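Local coordinates for putative transcriptional regulator protein (Vibrio parahaemolyticus, PDB 3ER6) that probably acts as a DNA-binding transcription regulator, this chain being its DJ-1/PfpI-like domain without the AraC-type helix-turn-helix part of the full-length protein, at residues Leu9-Tyr20 / Phe72-Ile83; Leu90-Ile101 / Phe119-Leu127. The protein carries 1 engineered substitution. One frame throughout, in Å; residues are numbered along the deposited sequence.

Contact 1 lies in the core: strands 9-14 and 77-80 run as parallel neighbours in the central sheet, joined by backbone hydrogen bonds with aliphatic side chains on both faces. Contact 2 lies further out, about 13 Å from contact 1 centre to centre, where helices 95-106 and 117-124 and residues 90-93 ahead of the first meet through apolar side chains and the aliphatic length of a lysine. The first is buried and held by backbone hydrogen bonds plus aliphatic packing; the second is partly buried and rests on van der Waals contacts. They share a seam, for Trp100 and Ile101 pack on Leu78, Val121 packs on Ile80, and Trp100 NE1 probably bonds to Phe72 O.

Contact 1: residues Leu9-Tyr20 / Phe72-Ile83; sequences LRVVALAPTGRY and FDFTNILIIGSI
Arg10 leaves strand 9-14 with CG anti to the backbone N (chi1 176°), runs extended past Thr75 and bends at chi3 (-72°), which carries the guanidinium over to Phe74. Its NH1 donates to Phe74 O at 3.0 Å; the acceptor lies in the guanidinium plane, whereas NH1 stands above the plane of that carbonyl. Phe72 sets its CE1 edge over one face of the guanidinium, toward the rim, the planes far from parallel. In Asn76, CG sits beside its own backbone N (chi1 -61°), and OD1 takes the amide hydrogen of Arg10 N at 2.8 Å. From there the ladder is regular parallel beta: Arg10 O accepts from Ile77 N, Val12 spends both its N-H and its carbonyl on strand 77-80, giving to Ile77 O and accepting from Ile79 N, and Leu14 N reaches Ile79 O at 2.8 Å. These are two adjacent central strands of the DJ-1/PfpI alpha/beta fold, with strand 43-48 on the far side of 9-14. Val12 CG2 sits over the Phe72 ring, 3.8 Å from its centroid, a CH-pi contact, while Val11 CG2 lies beside Ile77 CD1 at 3.8 Å. Helix 22-37 packs against Val11, Ala13 and Ile79. Beyond the strands, Pro16 CB touches Ile83 CG2 at 3.7 Å, and one water links Tyr20 O to Ser82 N. Ser82 OG bonds to Asp115, and Tyr20 OH to Thr33 of the second subunit.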
loop_
_atom_site.group_PDB
_atom_site.type_symbol
_atom_site.label_atom_id
_atom_site.label_comp_id
_atom_site.label_asym_id
_atom_site.label_seq_id
_atom_site.Cartn_x
_atom_site.Cartn_y
_atom_site.Cartn_z
ATOM N N LEU A 9 -2.332 14.611 -17.554
ATOM C CA LEU A 9 -3.250 13.571 -17.084
ATOM C C LEU A 9 -3.439 13.836 -15.616
ATOM O O LEU A 9 -2.493 14.182 -14.903
ATOM C CB LEU A 9 -2.658 12.175 -17.259
ATOM C CG LEU A 9 -2.510 11.695 -18.697
ATOM C CD1 LEU A 9 -1.866 10.296 -18.686
ATOM C CD2 LEU A 9 -3.866 11.696 -19.406
ATOM N N ARG A 10 -4.665 13.711 -15.172
ATOM C CA ARG A 10 -4.991 13.944 -13.779
ATOM C C ARG A 10 -5.570 12.699 -13.128
ATOM O O ARG A 10 -6.496 12.089 -13.675
ATOM C CB ARG A 10 -6.030 15.052 -13.666
ATOM C CG ARG A 10 -6.474 15.262 -12.209
ATOM C CD ARG A 10 -7.521 16.403 -12.145
ATOM N NE ARG A 10 -6.865 17.702 -12.384
ATOM C CZ ARG A 10 -7.485 18.796 -12.860
ATOM N NH1 ARG A 10 -8.788 18.750 -13.148
ATOM N NH2 ARG A 10 -6.798 19.948 -13.038
ATOM N N VAL A 11 -5.035 12.343 -11.960
ATOM C CA VAL A 11 -5.658 11.293 -11.155
ATOM C C VAL A 11 -6.153 11.915 -9.858
ATOM O O VAL A 11 -5.390 12.640 -9.200
ATOM C CB VAL A 11 -4.652 10.156 -10.809
ATOM C CG1 VAL A 11 -5.371 9.058 -9.941
ATOM C CG2 VAL A 11 -4.031 9.544 -12.140
ATOM N N VAL A 12 -7.422 11.716 -9.535
ATOM C CA VAL A 12 -7.914 12.118 -8.195
ATOM C C VAL A 12 -8.177 10.798 -7.429
ATOM O O VAL A 12 -8.783 9.838 -7.978
ATOM C CB VAL A 12 -9.197 13.003 -8.284
ATOM C CG1 VAL A 12 -9.714 13.340 -6.870
ATOM C CG2 VAL A 12 -8.892 14.321 -9.117
ATOM N N ALA A 13 -7.643 10.704 -6.217
ATOM C CA ALA A 13 -7.803 9.487 -5.414
ATOM C C ALA A 13 -8.554 9.815 -4.128
ATOM O O ALA A 13 -8.032 10.476 -3.222
ATOM C CB ALA A 13 -6.402 8.896 -5.082
ATOM N N LEU A 14 -9.800 9.373 -4.049
ATOM C CA LEU A 14 -10.606 9.543 -2.874
ATOM C C LEU A 14 -10.316 8.426 -1.874
ATOM O O LEU A 14 -10.516 7.229 -2.186
ATOM C CB LEU A 14 -12.082 9.484 -3.273
ATOM C CG LEU A 14 -13.099 9.519 -2.139
ATOM C CD1 LEU A 14 -13.081 10.939 -1.429
ATOM C CD2 LEU A 14 -14.442 9.176 -2.729
ATOM N N ALA A 15 -9.874 8.832 -0.671
ATOM C CA ALA A 15 -9.537 7.895 0.425
ATOM C C ALA A 15 -10.590 8.079 1.492
ATOM O O ALA A 15 -10.572 9.052 2.253
ATOM C CB ALA A 15 -8.073 8.215 0.970
ATOM N N PRO A 16 -11.597 7.206 1.501
ATOM C CA PRO A 16 -12.673 7.412 2.431
ATOM C C PRO A 16 -12.354 7.240 3.933
ATOM O O PRO A 16 -13.056 7.802 4.742
ATOM C CB PRO A 16 -13.714 6.386 1.992
ATOM C CG PRO A 16 -13.517 6.325 0.450
ATOM C CD PRO A 16 -11.946 6.297 0.387
ATOM N N THR A 17 -11.333 6.472 4.297
ATOM C CA THR A 17 -11.040 6.216 5.718
ATOM C C THR A 17 -9.564 5.971 5.990
ATOM O O THR A 17 -8.905 5.211 5.254
ATOM C CB THR A 17 -11.891 5.012 6.286
ATOM O OG1 THR A 17 -11.479 4.720 7.641
ATOM C CG2 THR A 17 -11.709 3.788 5.499
ATOM N N GLY A 18 -9.042 6.549 7.082
ATOM C CA GLY A 18 -7.671 6.295 7.467
ATOM C C GLY A 18 -7.465 4.889 8.040
ATOM O O GLY A 18 -6.352 4.451 8.224
ATOM N N ARG A 19 -8.528 4.154 8.279
ATOM C CA ARG A 19 -8.381 2.759 8.683
ATOM C C ARG A 19 -7.796 1.889 7.567
ATOM O O ARG A 19 -7.085 0.901 7.845
ATOM C CB ARG A 19 -9.745 2.198 9.128
ATOM C CG ARG A 19 -10.431 2.943 10.345
ATOM C CD ARG A 19 -9.623 2.820 11.678
ATOM N NE ARG A 19 -8.554 3.826 11.725
ATOM C CZ ARG A 19 -7.538 3.797 12.590
ATOM N NH1 ARG A 19 -6.606 4.715 12.545
ATOM N NH2 ARG A 19 -7.444 2.824 13.490
ATOM N N TYR A 20 -8.043 2.284 6.307
ATOM C CA TYR A 20 -7.654 1.485 5.166
ATOM C C TYR A 20 -7.376 2.420 4.020
ATOM O O TYR A 20 -8.215 2.588 3.125
ATOM C CB TYR A 20 -8.810 0.509 4.786
ATOM C CG TYR A 20 -8.997 -0.532 5.875
ATOM C CD1 TYR A 20 -8.044 -1.543 6.062
ATOM C CD2 TYR A 20 -10.100 -0.486 6.747
ATOM C CE1 TYR A 20 -8.221 -2.525 7.095
ATOM C CE2 TYR A 20 -10.257 -1.399 7.787
ATOM C CZ TYR A 20 -9.353 -2.414 7.954
ATOM O OH TYR A 20 -9.554 -3.332 8.975
ATOM N N PHE A 72 -12.466 19.648 -8.215
ATOM C CA PHE A 72 -12.248 18.869 -9.422
ATOM C C PHE A 72 -13.547 18.683 -10.197
ATOM O O PHE A 72 -14.414 17.957 -9.771
ATOM C CB PHE A 72 -11.555 17.515 -9.091
ATOM C CG PHE A 72 -10.208 17.696 -8.423
ATOM C CD1 PHE A 72 -9.105 18.084 -9.153
ATOM C CD2 PHE A 72 -10.057 17.512 -7.060
ATOM C CE1 PHE A 72 -7.873 18.324 -8.552
ATOM C CE2 PHE A 72 -8.838 17.708 -6.445
ATOM C CZ PHE A 72 -7.732 18.124 -7.159
ATOM N N ASP A 73 -13.718 19.410 -11.295
ATOM C CA ASP A 73 -14.869 19.189 -12.186
ATOM C C ASP A 73 -14.597 18.131 -13.198
ATOM O O ASP A 73 -15.538 17.543 -13.735
ATOM C CB ASP A 73 -15.185 20.446 -12.998
ATOM C CG ASP A 73 -15.894 21.473 -12.199
ATOM O OD1 ASP A 73 -16.533 21.094 -11.161
ATOM O OD2 ASP A 73 -15.811 22.662 -12.624
ATOM N N PHE A 74 -13.309 17.917 -13.476
ATOM C CA PHE A 74 -12.831 16.959 -14.493
ATOM C C PHE A 74 -11.683 16.129 -13.915
ATOM O O PHE A 74 -10.928 16.628 -13.106
ATOM C CB PHE A 74 -12.328 17.729 -15.751
ATOM C CG PHE A 74 -11.310 16.964 -16.598
ATOM C CD1 PHE A 74 -11.714 16.227 -17.715
ATOM C CD2 PHE A 74 -9.954 16.974 -16.260
ATOM C CE1 PHE A 74 -10.795 15.498 -18.476
ATOM C CE2 PHE A 74 -9.030 16.281 -17.014
ATOM C CZ PHE A 74 -9.448 15.538 -18.139
ATOM N N THR A 75 -11.555 14.878 -14.335
ATOM C CA THR A 75 -10.311 14.105 -14.095
ATOM C C THR A 75 -10.292 12.950 -15.103
ATOM O O THR A 75 -11.340 12.487 -15.523
ATOM C CB THR A 75 -10.244 13.522 -12.625
ATOM O OG1 THR A 75 -8.954 12.925 -12.374
ATOM C CG2 THR A 75 -11.387 12.455 -12.350
ATOM N N ASN A 76 -9.108 12.476 -15.470
ATOM C CA ASN A 76 -8.987 11.361 -16.391
ATOM C C ASN A 76 -9.334 10.091 -15.641
ATOM O O ASN A 76 -10.043 9.224 -16.171
ATOM C CB ASN A 76 -7.566 11.276 -16.953
ATOM C CG ASN A 76 -7.177 12.528 -17.728
ATOM O OD1 ASN A 76 -6.518 13.433 -17.205
ATOM N ND2 ASN A 76 -7.589 12.579 -18.991
ATOM N N ILE A 77 -8.760 9.972 -14.426
ATOM C CA ILE A 77 -8.994 8.788 -13.564
ATOM C C ILE A 77 -9.467 9.242 -12.177
ATOM O O ILE A 77 -8.937 10.218 -11.630
ATOM C CB ILE A 77 -7.719 7.970 -13.366
ATOM C CG1 ILE A 77 -7.160 7.487 -14.730
ATOM C CG2 ILE A 77 -7.988 6.787 -12.447
ATOM C CD1 ILE A 77 -5.599 7.154 -14.621
ATOM N N LEU A 78 -10.481 8.541 -11.640
ATOM C CA LEU A 78 -10.861 8.692 -10.236
ATOM C C LEU A 78 -10.622 7.349 -9.564
ATOM O O LEU A 78 -11.149 6.345 -10.037
ATOM C CB LEU A 78 -12.330 9.150 -10.070
ATOM C CG LEU A 78 -12.910 9.103 -8.627
ATOM C CD1 LEU A 78 -12.340 10.209 -7.691
ATOM C CD2 LEU A 78 -14.469 9.148 -8.560
ATOM N N ILE A 79 -9.849 7.313 -8.471
ATOM C CA ILE A 79 -9.747 6.090 -7.669
ATOM C C ILE A 79 -10.605 6.240 -6.414
ATOM O O ILE A 79 -10.547 7.257 -5.715
ATOM C CB ILE A 79 -8.279 5.796 -7.261
ATOM C CG1 ILE A 79 -7.420 5.829 -8.507
ATOM C CG2 ILE A 79 -8.156 4.426 -6.480
ATOM C CD1 ILE A 79 -5.970 5.663 -8.227
ATOM N N ILE A 80 -11.432 5.241 -6.161
ATOM C CA ILE A 80 -12.210 5.232 -4.960
ATOM C C ILE A 80 -11.631 4.143 -4.096
ATOM O O ILE A 80 -11.712 2.924 -4.420
ATOM C CB ILE A 80 -13.685 4.934 -5.249
ATOM C CG1 ILE A 80 -14.273 5.992 -6.229
ATOM C CG2 ILE A 80 -14.475 4.762 -3.961
ATOM C CD1 ILE A 80 -15.667 5.523 -6.744
ATOM N N GLY A 81 -11.004 4.561 -2.994
ATOM C CA GLY A 81 -10.406 3.555 -2.074
ATOM C C GLY A 81 -11.385 2.833 -1.142
ATOM O O GLY A 81 -12.609 3.007 -1.210
ATOM N N SER A 82 -10.817 2.043 -0.215
ATOM C CA SER A 82 -11.546 1.314 0.809
ATOM C C SER A 82 -12.474 2.176 1.650
ATOM O O SER A 82 -12.164 3.327 2.021
ATOM C CB SER A 82 -10.551 0.600 1.749
ATOM O OG SER A 82 -11.265 -0.259 2.604
ATOM N N ILE A 83 -13.634 1.606 1.970
ATOM C CA ILE A 83 -14.504 2.248 2.935
ATOM C C ILE A 83 -14.506 1.501 4.247
ATOM O O ILE A 83 -15.326 1.788 5.127
ATOM C CB ILE A 83 -15.973 2.502 2.374
ATOM C CG1 ILE A 83 -16.690 1.184 1.963
ATOM C CG2 ILE A 83 -15.953 3.488 1.193
ATOM C CD1 ILE A 83 -18.273 1.403 1.708
HETATM O O HOH W 1 -11.414 20.513 -12.624
HETATM O O HOH W 2 -9.882 4.784 2.314
HETATM O O HOH W 3 -7.812 2.278 0.218
#

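Contact 2: residues Leu90-Ile101 / Phe119-Leu127; sequences LDKIDPALFDWI and FVVAKAGLL. Engineered in segment 90-101: Lys92 (natural residue Asn).
Phe119 meets Leu90 through its backbone, Leu90 CD1 lying 4.0 Å from Phe119 O, while its ring turns away to meet Phe142 edge-to-face. Val120 follows as the hub. Its CG1, anti to the backbone N (chi1 -179°), is shared by Phe98 CE1 and Ile101 CD1, each at 3.8 Å, and CG2 on the other branch meets Ile93 CD1 at 3.9 Å. The carbonyl of Val120 lies at the edge of the Phe98 ring, in its plane, with O 3.7 Å from CE1. Three residues on, Lys123 stretches its methylene chain across Phe98 at about a right angle: CD comes to 3.4 Å from Phe98 CZ and 3.8 Å from Leu90 CG, touching both. The chain stays extended until chi4 (35°), where it bends; NZ ends 5.7 Å from the Phe98 centroid, at most a weak cation-pi attraction, with the carboxylate of Asp91 nearby but not touching. Ala124 sets CB against the edge of the same ring, at Phe98 CD1. Gly125, with positive phi, closes the helix in a Schellman motif, and Leu126, just beyond, points toward segment 90-101 and brings CD1 against Ile101 CG2. The axes of 95-101 and 119-124 cross at -82°, beside each other on one flank of the central sheet: Ile101 rests on strand 77-80, Val121 on strands 77-80 and 163-166, Leu126 on strand 163-166, and helix 136-145 packs against Phe119 and Ala122.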
loop_
_atom_site.group_PDB
_atom_site.type_symbol
_atom_site.label_atom_id
_atom_site.label_comp_id
_atom_site.label_asym_id
_atom_site.label_seq_id
_atom_site.Cartn_x
_atom_site.Cartn_y
_atom_site.Cartn_z
ATOM N N LEU A 90 -21.080 2.746 4.655
ATOM C CA LEU A 90 -21.622 3.011 3.285
ATOM C C LEU A 90 -22.727 4.076 3.330
ATOM O O LEU A 90 -22.804 4.955 2.447
ATOM C CB LEU A 90 -22.151 1.718 2.626
ATOM C CG LEU A 90 -22.654 1.847 1.176
ATOM C CD1 LEU A 90 -21.554 2.313 0.190
ATOM C CD2 LEU A 90 -23.258 0.516 0.677
ATOM N N ASP A 91 -23.592 3.967 4.346
ATOM C CA ASP A 91 -24.770 4.819 4.448
ATOM C C ASP A 91 -24.423 6.182 4.991
ATOM O O ASP A 91 -25.265 7.074 4.978
ATOM C CB ASP A 91 -25.866 4.176 5.327
ATOM C CG ASP A 91 -26.595 3.033 4.602
ATOM O OD1 ASP A 91 -26.354 2.833 3.365
ATOM O OD2 ASP A 91 -27.407 2.333 5.270
ATOM N N LYS A 92 -23.205 6.337 5.483
ATOM C CA LYS A 92 -22.770 7.595 6.067
ATOM C C LYS A 92 -22.066 8.500 5.050
ATOM O O LYS A 92 -21.725 9.651 5.356
ATOM C CB LYS A 92 -21.864 7.357 7.282
ATOM C CG LYS A 92 -22.492 6.501 8.372
ATOM C CD LYS A 92 -21.467 6.211 9.480
ATOM C CE LYS A 92 -21.829 6.920 10.784
ATOM N NZ LYS A 92 -21.083 8.224 10.978
ATOM N N ILE A 93 -21.865 8.000 3.833
ATOM C CA ILE A 93 -21.148 8.772 2.833
ATOM C C ILE A 93 -21.994 9.951 2.367
ATOM O O ILE A 93 -23.164 9.796 2.052
ATOM C CB ILE A 93 -20.762 7.885 1.616
ATOM C CG1 ILE A 93 -19.723 6.853 2.072
ATOM C CG2 ILE A 93 -20.197 8.742 0.450
ATOM C CD1 ILE A 93 -19.303 5.892 0.960
ATOM N N ASP A 94 -21.395 11.132 2.337
ATOM C CA ASP A 94 -22.070 12.342 1.880
ATOM C C ASP A 94 -22.754 12.106 0.519
ATOM O O ASP A 94 -22.117 11.742 -0.444
ATOM C CB ASP A 94 -20.981 13.428 1.768
ATOM C CG ASP A 94 -21.513 14.805 1.503
ATOM O OD1 ASP A 94 -22.720 14.986 1.229
ATOM O OD2 ASP A 94 -20.645 15.714 1.511
ATOM N N PRO A 95 -24.065 12.348 0.429
ATOM C CA PRO A 95 -24.747 12.219 -0.883
ATOM C C PRO A 95 -24.156 13.079 -1.994
ATOM O O PRO A 95 -24.209 12.701 -3.176
ATOM C CB PRO A 95 -26.162 12.708 -0.600
ATOM C CG PRO A 95 -26.205 13.129 0.832
ATOM C CD PRO A 95 -25.002 12.600 1.539
ATOM N N ALA A 96 -23.672 14.268 -1.654
ATOM C CA ALA A 96 -23.028 15.129 -2.643
ATOM C C ALA A 96 -21.791 14.455 -3.252
ATOM O O ALA A 96 -21.430 14.713 -4.409
ATOM C CB ALA A 96 -22.673 16.459 -2.051
ATOM N N LEU A 97 -21.157 13.589 -2.465
ATOM C CA LEU A 97 -19.986 12.850 -2.953
ATOM C C LEU A 97 -20.455 11.762 -3.934
ATOM O O LEU A 97 -19.817 11.561 -4.964
ATOM C CB LEU A 97 -19.222 12.253 -1.789
ATOM C CG LEU A 97 -17.744 11.883 -1.914
ATOM C CD1 LEU A 97 -16.809 13.030 -2.470
ATOM C CD2 LEU A 97 -17.275 11.499 -0.536
ATOM N N PHE A 98 -21.558 11.060 -3.620
ATOM C CA PHE A 98 -22.163 10.178 -4.629
ATOM C C PHE A 98 -22.525 10.940 -5.896
ATOM O O PHE A 98 -22.362 10.416 -6.984
ATOM C CB PHE A 98 -23.410 9.454 -4.091
ATOM C CG PHE A 98 -23.094 8.234 -3.318
ATOM C CD1 PHE A 98 -22.653 7.090 -3.979
ATOM C CD2 PHE A 98 -23.204 8.217 -1.946
ATOM C CE1 PHE A 98 -22.356 5.916 -3.261
ATOM C CE2 PHE A 98 -22.902 7.074 -1.220
ATOM C CZ PHE A 98 -22.469 5.904 -1.886
ATOM N N ASP A 99 -23.044 12.172 -5.768
ATOM C CA ASP A 99 -23.409 12.918 -6.957
ATOM C C ASP A 99 -22.157 13.201 -7.764
ATOM O O ASP A 99 -22.158 13.100 -8.961
ATOM C CB ASP A 99 -24.106 14.260 -6.622
ATOM C CG ASP A 99 -25.491 14.069 -5.977
ATOM O OD1 ASP A 99 -26.073 12.976 -6.131
ATOM O OD2 ASP A 99 -25.983 15.011 -5.290
ATOM N N TRP A 100 -21.064 13.555 -7.082
ATOM C CA TRP A 100 -19.808 13.880 -7.756
ATOM C C TRP A 100 -19.211 12.662 -8.536
ATOM O O TRP A 100 -18.829 12.780 -9.682
ATOM C CB TRP A 100 -18.851 14.422 -6.677
ATOM C CG TRP A 100 -17.472 14.768 -7.118
ATOM C CD1 TRP A 100 -17.086 15.855 -7.865
ATOM C CD2 TRP A 100 -16.273 14.110 -6.697
ATOM N NE1 TRP A 100 -15.716 15.875 -7.982
ATOM C CE2 TRP A 100 -15.193 14.804 -7.288
ATOM C CE3 TRP A 100 -16.018 12.953 -5.954
ATOM C CZ2 TRP A 100 -13.869 14.395 -7.140
ATOM C CZ3 TRP A 100 -14.676 12.541 -5.773
ATOM C CH2 TRP A 100 -13.612 13.275 -6.382
ATOM N N ILE A 101 -19.246 11.479 -7.940
ATOM C CA ILE A 101 -18.793 10.246 -8.594
ATOM C C ILE A 101 -19.685 9.912 -9.791
ATOM O O ILE A 101 -19.208 9.547 -10.887
ATOM C CB ILE A 101 -18.821 9.105 -7.560
ATOM C CG1 ILE A 101 -17.743 9.358 -6.474
ATOM C CG2 ILE A 101 -18.674 7.693 -8.244
ATOM C CD1 ILE A 101 -17.893 8.450 -5.210
ATOM N N PHE A 119 -18.113 -1.344 -3.208
ATOM C CA PHE A 119 -19.461 -1.174 -2.683
ATOM C C PHE A 119 -19.977 0.226 -3.086
ATOM O O PHE A 119 -21.191 0.403 -3.301
ATOM C CB PHE A 119 -19.497 -1.300 -1.144
ATOM C CG PHE A 119 -19.434 -2.719 -0.639
ATOM C CD1 PHE A 119 -18.275 -3.491 -0.797
ATOM C CD2 PHE A 119 -20.544 -3.287 0.015
ATOM C CE1 PHE A 119 -18.226 -4.797 -0.316
ATOM C CE2 PHE A 119 -20.490 -4.601 0.473
ATOM C CZ PHE A 119 -19.329 -5.342 0.320
ATOM N N VAL A 120 -19.087 1.224 -3.127
ATOM C CA VAL A 120 -19.461 2.580 -3.549
ATOM C C VAL A 120 -19.913 2.617 -5.024
ATOM O O VAL A 120 -20.994 3.166 -5.371
ATOM C CB VAL A 120 -18.296 3.596 -3.340
ATOM C CG1 VAL A 120 -18.737 5.007 -3.758
ATOM C CG2 VAL A 120 -17.818 3.589 -1.861
ATOM N N VAL A 121 -19.118 2.015 -5.907
ATOM C CA VAL A 121 -19.541 2.005 -7.328
ATOM C C VAL A 121 -20.838 1.123 -7.506
ATOM O O VAL A 121 -21.692 1.459 -8.327
ATOM C CB VAL A 121 -18.411 1.559 -8.310
ATOM C CG1 VAL A 121 -17.231 2.497 -8.204
ATOM C CG2 VAL A 121 -17.992 0.157 -8.019
ATOM N N ALA A 122 -20.982 0.042 -6.731
ATOM C CA ALA A 122 -22.243 -0.755 -6.773
ATOM C C ALA A 122 -23.429 0.116 -6.427
ATOM O O ALA A 122 -24.371 0.219 -7.222
ATOM C CB ALA A 122 -22.182 -2.004 -5.857
ATOM N N LYS A 123 -23.372 0.746 -5.255
ATOM C CA LYS A 123 -24.413 1.652 -4.805
ATOM C C LYS A 123 -24.730 2.756 -5.821
ATOM O O LYS A 123 -25.881 3.079 -6.048
ATOM C CB LYS A 123 -24.032 2.291 -3.469
ATOM C CG LYS A 123 -25.139 3.156 -2.904
ATOM C CD LYS A 123 -24.809 3.512 -1.465
ATOM C CE LYS A 123 -25.914 4.302 -0.822
ATOM N NZ LYS A 123 -27.256 3.822 -1.342
ATOM N N ALA A 124 -23.717 3.313 -6.458
ATOM C CA ALA A 124 -23.897 4.392 -7.373
ATOM C C ALA A 124 -24.439 3.924 -8.746
ATOM O O ALA A 124 -24.726 4.748 -9.538
ATOM C CB ALA A 124 -22.604 5.168 -7.553
ATOM N N GLY A 125 -24.580 2.619 -8.990
ATOM C CA GLY A 125 -25.092 2.143 -10.269
ATOM C C GLY A 125 -24.163 2.291 -11.458
ATOM O O GLY A 125 -24.620 2.244 -12.605
ATOM N N LEU A 126 -22.854 2.428 -11.221
ATOM C CA LEU A 126 -21.908 2.649 -12.339
ATOM C C LEU A 126 -21.679 1.439 -13.258
ATOM O O LEU A 126 -21.227 1.599 -14.391
ATOM C CB LEU A 126 -20.535 3.118 -11.848
ATOM C CG LEU A 126 -20.557 4.301 -10.858
ATOM C CD1 LEU A 126 -19.079 4.784 -10.629
ATOM C CD2 LEU A 126 -21.471 5.494 -11.345
ATOM N N LEU A 127 -21.945 0.253 -12.747
ATOM C CA LEU A 127 -21.733 -0.968 -13.499
ATOM C C LEU A 127 -22.849 -1.155 -14.528
ATOM O O LEU A 127 -24.003 -1.347 -14.156
ATOM C CB LEU A 127 -21.628 -2.135 -12.532
ATOM C CG LEU A 127 -20.342 -2.053 -11.660
ATOM C CD1 LEU A 127 -20.490 -3.025 -10.450
ATOM C CD2 LEU A 127 -19.031 -2.347 -12.474
#